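Local coordinates for protein AT-less polyketide synthase (Streptomyces platensis subsp. rosaceus, PDB 4TKT) that probably catalyses decarboxylative Claisen condensation to extend the polyketide chain, as the KS6 ketosynthase domain of MgsF in isomigrastatin biosynthesis, at residues P413-S425 / G431-E443. Sequence-based numbering, arbitrary orientation.
Sequences PRTGTRPRLGGLS and GSNAHVVVEDYVE
Asp440 OD2 is gripped by two arginines of 413-425: Arg414 NH2 at 2.9 Å, a salt bridge whose hydrogen bond is strongly bent and weak, and Arg420 NE, longer and also weak at 3.4 Å. The Arg414 guanidinium lies only 15° from the carboxylate plane, whereas that of Arg420 is turned 62° from it. OD1 takes a weak bond from Arg420 N, tying the carboxylate loosely to the backbone, while Asp440 N bonds to Arg420 O. Both guanidiniums also hold a glycerol, probably from the crystallisation liquor. From here the chains run on as the antiparallel hairpin of strands 421-427 and 432-439, inside the C-terminal half of the thiolase fold, between strands 273-282 and 317-319. Gly422 and Val438 exchange two backbone bonds, as do Leu424 and Val436. At the far end Ser425 OG meets His435 ND1 at 2.7 Å, in the ring plane, while Leu424 O sits over one face of the imidazole, displaced toward its rim. With CG anti to its N (chi1 -168°), His435 swings NE2 within 3.7 Å of Gly423 CA, where a side chain would clash. A leucine in place of His435 would probably leave Ser425 OG without this partner. Trp305 of helix 294-308 meets the imidazole nearly perpendicularly.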
ATOM      1  N   PRO A 413      23.068  -6.869  -4.114  1.00 71.62           N
ATOM      2  CA  PRO A 413      23.357  -8.025  -4.970  1.00 74.13           C
ATOM      3  C   PRO A 413      22.729  -9.324  -4.468  1.00 75.15           C
ATOM      4  O   PRO A 413      22.670  -9.564  -3.261  1.00 75.46           O
ATOM      5  CB  PRO A 413      24.884  -8.111  -4.928  1.00 65.13           C
ATOM      6  CG  PRO A 413      25.243  -7.550  -3.599  1.00 65.75           C
ATOM      7  CD  PRO A 413      24.247  -6.453  -3.333  1.00 68.92           C
ATOM      8  N   ARG A 414      22.265 -10.150  -5.400  1.00 72.95           N
ATOM      9  CA  ARG A 414      21.691 -11.447  -5.063  1.00 71.60           C
ATOM     10  C   ARG A 414      22.786 -12.495  -4.908  1.00 81.63           C
ATOM     11  O   ARG A 414      23.684 -12.591  -5.745  1.00 91.38           O
ATOM     12  CB  ARG A 414      20.688 -11.887  -6.132  1.00 64.82           C
ATOM     13  CG  ARG A 414      20.013 -13.218  -5.839  1.00 65.80           C
ATOM     14  CD  ARG A 414      19.085 -13.639  -6.969  1.00 72.27           C
ATOM     15  NE  ARG A 414      18.077 -12.626  -7.268  1.00 78.33           N
ATOM     16  CZ  ARG A 414      16.886 -12.554  -6.679  1.00 83.22           C
ATOM     17  NH1 ARG A 414      16.547 -13.436  -5.749  1.00 84.73           N
ATOM     18  NH2 ARG A 414      16.034 -11.595  -7.018  1.00 83.87           N
ATOM     19  N   THR A 415      22.715 -13.276  -3.835  1.00 81.83           N
ATOM     20  CA  THR A 415      23.683 -14.343  -3.610  1.00 83.21           C
ATOM     21  C   THR A 415      23.252 -15.613  -4.333  1.00 84.64           C
ATOM     22  O   THR A 415      22.290 -16.270  -3.932  1.00 79.43           O
ATOM     23  CB  THR A 415      23.862 -14.647  -2.112  1.00 79.37           C
ATOM     24  OG1 THR A 415      24.326 -13.473  -1.434  1.00 79.67           O
ATOM     25  CG2 THR A 415      24.871 -15.768  -1.916  1.00 77.51           C
ATOM     26  N   GLY A 416      23.972 -15.950  -5.402  1.00 87.44           N
ATOM     27  CA  GLY A 416      23.643 -17.102  -6.221  1.00 72.28           C
ATOM     28  C   GLY A 416      22.233 -17.003  -6.769  1.00 85.60           C
ATOM     29  O   GLY A 416      21.870 -16.012  -7.402  1.00 86.11           O
ATOM     30  N   THR A 417      21.433 -18.035  -6.519  1.00 82.72           N
ATOM     31  CA  THR A 417      20.026 -18.017  -6.892  1.00 81.73           C
ATOM     32  C   THR A 417      19.152 -17.949  -5.644  1.00 80.29           C
ATOM     33  O   THR A 417      17.938 -18.141  -5.713  1.00 78.26           O
ATOM     34  CB  THR A 417      19.639 -19.254  -7.724  1.00 83.60           C
ATOM     35  OG1 THR A 417      19.987 -20.445  -7.006  1.00 88.12           O
ATOM     36  CG2 THR A 417      20.361 -19.245  -9.063  1.00 83.10           C
ATOM     37  N   ARG A 418      19.781 -17.675  -4.506  1.00 80.22           N
ATOM     38  CA  ARG A 418      19.073 -17.597  -3.232  1.00 72.90           C
ATOM     39  C   ARG A 418      18.318 -16.275  -3.101  1.00 66.04           C
ATOM     40  O   ARG A 418      18.874 -15.208  -3.366  1.00 60.14           O
ATOM     41  CB  ARG A 418      20.050 -17.767  -2.065  1.00 63.07           C
ATOM     42  N   PRO A 419      17.042 -16.349  -2.690  1.00 59.80           N
ATOM     43  CA  PRO A 419      16.190 -15.162  -2.553  1.00 58.42           C
ATOM     44  C   PRO A 419      16.787 -14.134  -1.606  1.00 58.40           C
ATOM     45  O   PRO A 419      17.396 -14.510  -0.604  1.00 59.66           O
ATOM     46  CB  PRO A 419      14.884 -15.725  -1.981  1.00 53.68           C
ATOM     47  CG  PRO A 419      14.896 -17.169  -2.337  1.00 55.34           C
ATOM     48  CD  PRO A 419      16.335 -17.579  -2.298  1.00 59.31           C
ATOM     49  N   ARG A 420      16.631 -12.855  -1.931  1.00 57.48           N
ATOM     50  CA  ARG A 420      17.008 -11.793  -1.010  1.00 53.45           C
ATOM     51  C   ARG A 420      16.088 -11.853   0.204  1.00 50.23           C
ATOM     52  O   ARG A 420      14.886 -12.063   0.063  1.00 48.91           O
ATOM     53  CB  ARG A 420      16.936 -10.424  -1.693  1.00 51.97           C
ATOM     54  CG  ARG A 420      18.148 -10.104  -2.556  1.00 54.20           C
ATOM     55  CD  ARG A 420      18.010  -8.756  -3.246  1.00 53.73           C
ATOM     56  NE  ARG A 420      17.483  -8.886  -4.600  1.00 64.34           N
ATOM     57  CZ  ARG A 420      18.224  -8.809  -5.702  1.00 70.96           C
ATOM     58  NH1 ARG A 420      17.661  -8.941  -6.894  1.00 74.09           N
ATOM     59  NH2 ARG A 420      19.529  -8.594  -5.611  1.00 76.25           N
ATOM     60  N   LEU A 421      16.658 -11.686   1.393  1.00 49.92           N
ATOM     61  CA  LEU A 421      15.908 -11.872   2.629  1.00 48.11           C
ATOM     62  C   LEU A 421      15.854 -10.587   3.450  1.00 46.54           C
ATOM     63  O   LEU A 421      16.874  -9.931   3.660  1.00 53.41           O
ATOM     64  CB  LEU A 421      16.530 -13.000   3.453  1.00 49.23           C
ATOM     65  CG  LEU A 421      15.691 -13.603   4.576  1.00 56.14           C
ATOM     66  CD1 LEU A 421      14.375 -14.130   4.036  1.00 57.50           C
ATOM     67  CD2 LEU A 421      16.467 -14.712   5.267  1.00 57.73           C
ATOM     68  N   GLY A 422      14.660 -10.230   3.911  1.00 44.41           N
ATOM     69  CA  GLY A 422      14.479  -8.995   4.648  1.00 42.90           C
ATOM     70  C   GLY A 422      13.620  -9.133   5.890  1.00 41.13           C
ATOM     71  O   GLY A 422      12.834 -10.072   6.019  1.00 40.66           O
ATOM     72  N   GLY A 423      13.778  -8.185   6.809  1.00 40.24           N
ATOM     73  CA  GLY A 423      12.995  -8.151   8.031  1.00 45.02           C
ATOM     74  C   GLY A 423      12.346  -6.796   8.239  1.00 45.71           C
ATOM     75  O   GLY A 423      12.897  -5.764   7.852  1.00 49.39           O
ATOM     76  N   LEU A 424      11.172  -6.795   8.856  1.00 35.30           N
ATOM     77  CA  LEU A 424      10.400  -5.570   9.027  1.00 33.75           C
ATOM     78  C   LEU A 424       9.789  -5.497  10.420  1.00 34.94           C
ATOM     79  O   LEU A 424       9.057  -6.398  10.831  1.00 38.01           O
ATOM     80  CB  LEU A 424       9.307  -5.491   7.960  1.00 33.02           C
ATOM     81  CG  LEU A 424       8.227  -4.419   8.096  1.00 38.50           C
ATOM     82  CD1 LEU A 424       8.814  -3.026   7.945  1.00 43.91           C
ATOM     83  CD2 LEU A 424       7.132  -4.655   7.070  1.00 36.82           C
ATOM     84  N   SER A 425      10.089  -4.421  11.143  1.00 32.05           N
ATOM     85  CA  SER A 425       9.596  -4.255  12.508  1.00 34.44           C
ATOM     86  C   SER A 425       8.629  -3.083  12.648  1.00 31.17           C
ATOM     87  O   SER A 425       8.756  -2.070  11.961  1.00 34.17           O
ATOM     88  CB  SER A 425      10.764  -4.064  13.477  1.00 31.93           C
ATOM     89  OG  SER A 425      11.622  -5.189  13.477  1.00 37.45           O
ATOM     90  N   GLY A 431       2.803  -0.803  23.432  1.00 26.67           N
ATOM     91  CA  GLY A 431       3.515  -2.017  23.787  1.00 23.29           C
ATOM     92  C   GLY A 431       3.362  -3.177  22.821  1.00 23.31           C
ATOM     93  O   GLY A 431       4.096  -4.159  22.915  1.00 28.51           O
ATOM     94  N   SER A 432       2.410  -3.081  21.898  1.00 27.11           N
ATOM     95  CA  SER A 432       2.221  -4.133  20.904  1.00 27.31           C
ATOM     96  C   SER A 432       3.346  -4.111  19.881  1.00 27.91           C
ATOM     97  O   SER A 432       3.607  -3.086  19.254  1.00 31.62           O
ATOM     98  CB  SER A 432       0.870  -3.986  20.198  1.00 27.15           C
ATOM     99  OG  SER A 432      -0.207  -4.260  21.075  1.00 33.95           O
ATOM    100  N   ASN A 433       4.012  -5.248  19.716  1.00 28.21           N
ATOM    101  CA  ASN A 433       5.113  -5.356  18.770  1.00 28.88           C
ATOM    102  C   ASN A 433       4.815  -6.339  17.648  1.00 35.54           C
ATOM    103  O   ASN A 433       4.007  -7.254  17.807  1.00 42.00           O
ATOM    104  CB  ASN A 433       6.393  -5.774  19.490  1.00 29.22           C
ATOM    105  CG  ASN A 433       6.745  -4.850  20.631  1.00 33.98           C
ATOM    106  OD1 ASN A 433       6.540  -3.639  20.551  1.00 36.26           O
ATOM    107  ND2 ASN A 433       7.277  -5.417  21.708  1.00 28.94           N
ATOM    108  N   ALA A 434       5.476  -6.150  16.513  1.00 29.73           N
ATOM    109  CA  ALA A 434       5.301  -7.046  15.382  1.00 36.90           C
ATOM    110  C   ALA A 434       6.556  -7.097  14.521  1.00 37.56           C
ATOM    111  O   ALA A 434       7.260  -6.098  14.369  1.00 36.29           O
ATOM    112  CB  ALA A 434       4.101  -6.622  14.547  1.00 29.79           C
ATOM    113  N   HIS A 435       6.835  -8.272  13.967  1.00 31.38           N
ATOM    114  CA  HIS A 435       7.929  -8.428  13.020  1.00 32.26           C
ATOM    115  C   HIS A 435       7.497  -9.336  11.877  1.00 36.51           C
ATOM    116  O   HIS A 435       6.840 -10.355  12.093  1.00 33.55           O
ATOM    117  CB  HIS A 435       9.174  -8.990  13.705  1.00 32.83           C
ATOM    118  CG  HIS A 435      10.410  -8.916  12.865  1.00 39.04           C
ATOM    119  ND1 HIS A 435      11.213  -7.796  12.818  1.00 34.18           N
ATOM    120  CD2 HIS A 435      10.978  -9.820  12.033  1.00 41.04           C
ATOM    121  CE1 HIS A 435      12.224  -8.015  11.998  1.00 35.18           C
ATOM    122  NE2 HIS A 435      12.105  -9.236  11.507  1.00 35.49           N
ATOM    123  N   VAL A 436       7.859  -8.953  10.658  1.00 35.65           N
ATOM    124  CA  VAL A 436       7.492  -9.714   9.471  1.00 33.42           C
ATOM    125  C   VAL A 436       8.737 -10.058   8.663  1.00 37.52           C
ATOM    126  O   VAL A 436       9.621  -9.221   8.487  1.00 40.28           O
ATOM    127  CB  VAL A 436       6.493  -8.931   8.594  1.00 33.01           C
ATOM    128  CG1 VAL A 436       6.218  -9.670   7.300  1.00 33.63           C
ATOM    129  CG2 VAL A 436       5.199  -8.703   9.351  1.00 38.28           C
ATOM    130  N   VAL A 437       8.807 -11.299   8.189  1.00 36.88           N
ATOM    131  CA  VAL A 437       9.951 -11.771   7.418  1.00 36.58           C
ATOM    132  C   VAL A 437       9.576 -12.014   5.962  1.00 40.54           C
ATOM    133  O   VAL A 437       8.719 -12.846   5.669  1.00 38.67           O
ATOM    134  CB  VAL A 437      10.521 -13.072   8.004  1.00 36.69           C
ATOM    135  CG1 VAL A 437      11.725 -13.530   7.200  1.00 41.87           C
ATOM    136  CG2 VAL A 437      10.884 -12.878   9.465  1.00 39.14           C
ATOM    137  N   VAL A 438      10.221 -11.289   5.050  1.00 42.31           N
ATOM    138  CA  VAL A 438       9.908 -11.421   3.630  1.00 41.70           C
ATOM    139  C   VAL A 438      11.132 -11.763   2.781  1.00 39.57           C
ATOM    140  O   VAL A 438      12.260 -11.387   3.098  1.00 41.05           O
ATOM    141  CB  VAL A 438       9.262 -10.129   3.064  1.00 41.86           C
ATOM    142  CG1 VAL A 438       8.034  -9.746   3.871  1.00 39.14           C
ATOM    143  CG2 VAL A 438      10.258  -8.985   3.048  1.00 37.21           C
ATOM    144  N   GLU A 439      10.889 -12.498   1.704  1.00 39.06           N
ATOM    145  CA  GLU A 439      11.902 -12.765   0.695  1.00 44.54           C
ATOM    146  C   GLU A 439      11.285 -12.558  -0.683  1.00 49.90           C
ATOM    147  O   GLU A 439      10.072 -12.703  -0.845  1.00 57.55           O
ATOM    148  CB  GLU A 439      12.452 -14.185   0.830  1.00 49.28           C
ATOM    149  CG  GLU A 439      11.406 -15.270   0.623  1.00 59.24           C
ATOM    150  CD  GLU A 439      12.002 -16.666   0.591  1.00 70.68           C
ATOM    151  OE1 GLU A 439      13.200 -16.814   0.913  1.00 75.55           O
ATOM    152  OE2 GLU A 439      11.269 -17.616   0.243  1.00 72.69           O
ATOM    153  N   ASP A 440      12.098 -12.214  -1.676  1.00 46.47           N
ATOM    154  CA  ASP A 440      11.565 -12.078  -3.027  1.00 47.03           C
ATOM    155  C   ASP A 440      11.368 -13.453  -3.655  1.00 45.86           C
ATOM    156  O   ASP A 440      11.690 -14.477  -3.051  1.00 44.77           O
ATOM    157  CB  ASP A 440      12.467 -11.202  -3.906  1.00 50.19           C
ATOM    158  CG  ASP A 440      13.908 -11.658  -3.910  1.00 58.29           C
ATOM    159  OD1 ASP A 440      14.215 -12.707  -3.306  1.00 65.92           O
ATOM    160  OD2 ASP A 440      14.737 -10.962  -4.535  1.00 58.53           O
ATOM    161  N   TYR A 441      10.833 -13.471  -4.869  1.00 47.42           N
ATOM    162  CA  TYR A 441      10.471 -14.719  -5.522  1.00 51.78           C
ATOM    163  C   TYR A 441      11.418 -15.058  -6.669  1.00 58.14           C
ATOM    164  O   TYR A 441      11.893 -14.171  -7.381  1.00 57.58           O
ATOM    165  CB  TYR A 441       9.029 -14.639  -6.029  1.00 50.61           C
ATOM    166  CG  TYR A 441       8.572 -15.843  -6.821  1.00 50.62           C
ATOM    167  CD1 TYR A 441       8.349 -17.066  -6.197  1.00 42.01           C
ATOM    168  CD2 TYR A 441       8.347 -15.753  -8.189  1.00 51.42           C
ATOM    169  CE1 TYR A 441       7.926 -18.169  -6.920  1.00 48.98           C
ATOM    170  CE2 TYR A 441       7.924 -16.850  -8.919  1.00 42.64           C
ATOM    171  CZ  TYR A 441       7.717 -18.053  -8.281  1.00 51.18           C
ATOM    172  OH  TYR A 441       7.297 -19.145  -9.005  1.00 57.96           O
ATOM    173  N   VAL A 442      11.693 -16.348  -6.831  1.00 65.14           N
ATOM    174  CA  VAL A 442      12.524 -16.836  -7.926  1.00 69.62           C
ATOM    175  C   VAL A 442      11.833 -17.986  -8.658  1.00 73.62           C
ATOM    176  O   VAL A 442      11.601 -19.048  -8.080  1.00 76.07           O
ATOM    177  CB  VAL A 442      13.903 -17.309  -7.425  1.00 64.80           C
ATOM    178  CG1 VAL A 442      14.691 -17.945  -8.563  1.00 70.18           C
ATOM    179  CG2 VAL A 442      14.677 -16.151  -6.810  1.00 53.03           C
ATOM    180  N   GLU A 443      11.503 -17.768  -9.927  1.00 69.66           N
ATOM    181  CA  GLU A 443      10.837 -18.789 -10.729  1.00 64.71           C
ATOM    182  C   GLU A 443      11.800 -19.909 -11.111  1.00 67.72           C
ATOM    183  O   GLU A 443      11.871 -20.938 -10.437  1.00 69.52           O
ATOM    184  CB  GLU A 443      10.228 -18.169 -11.988  1.00 60.03           C
TER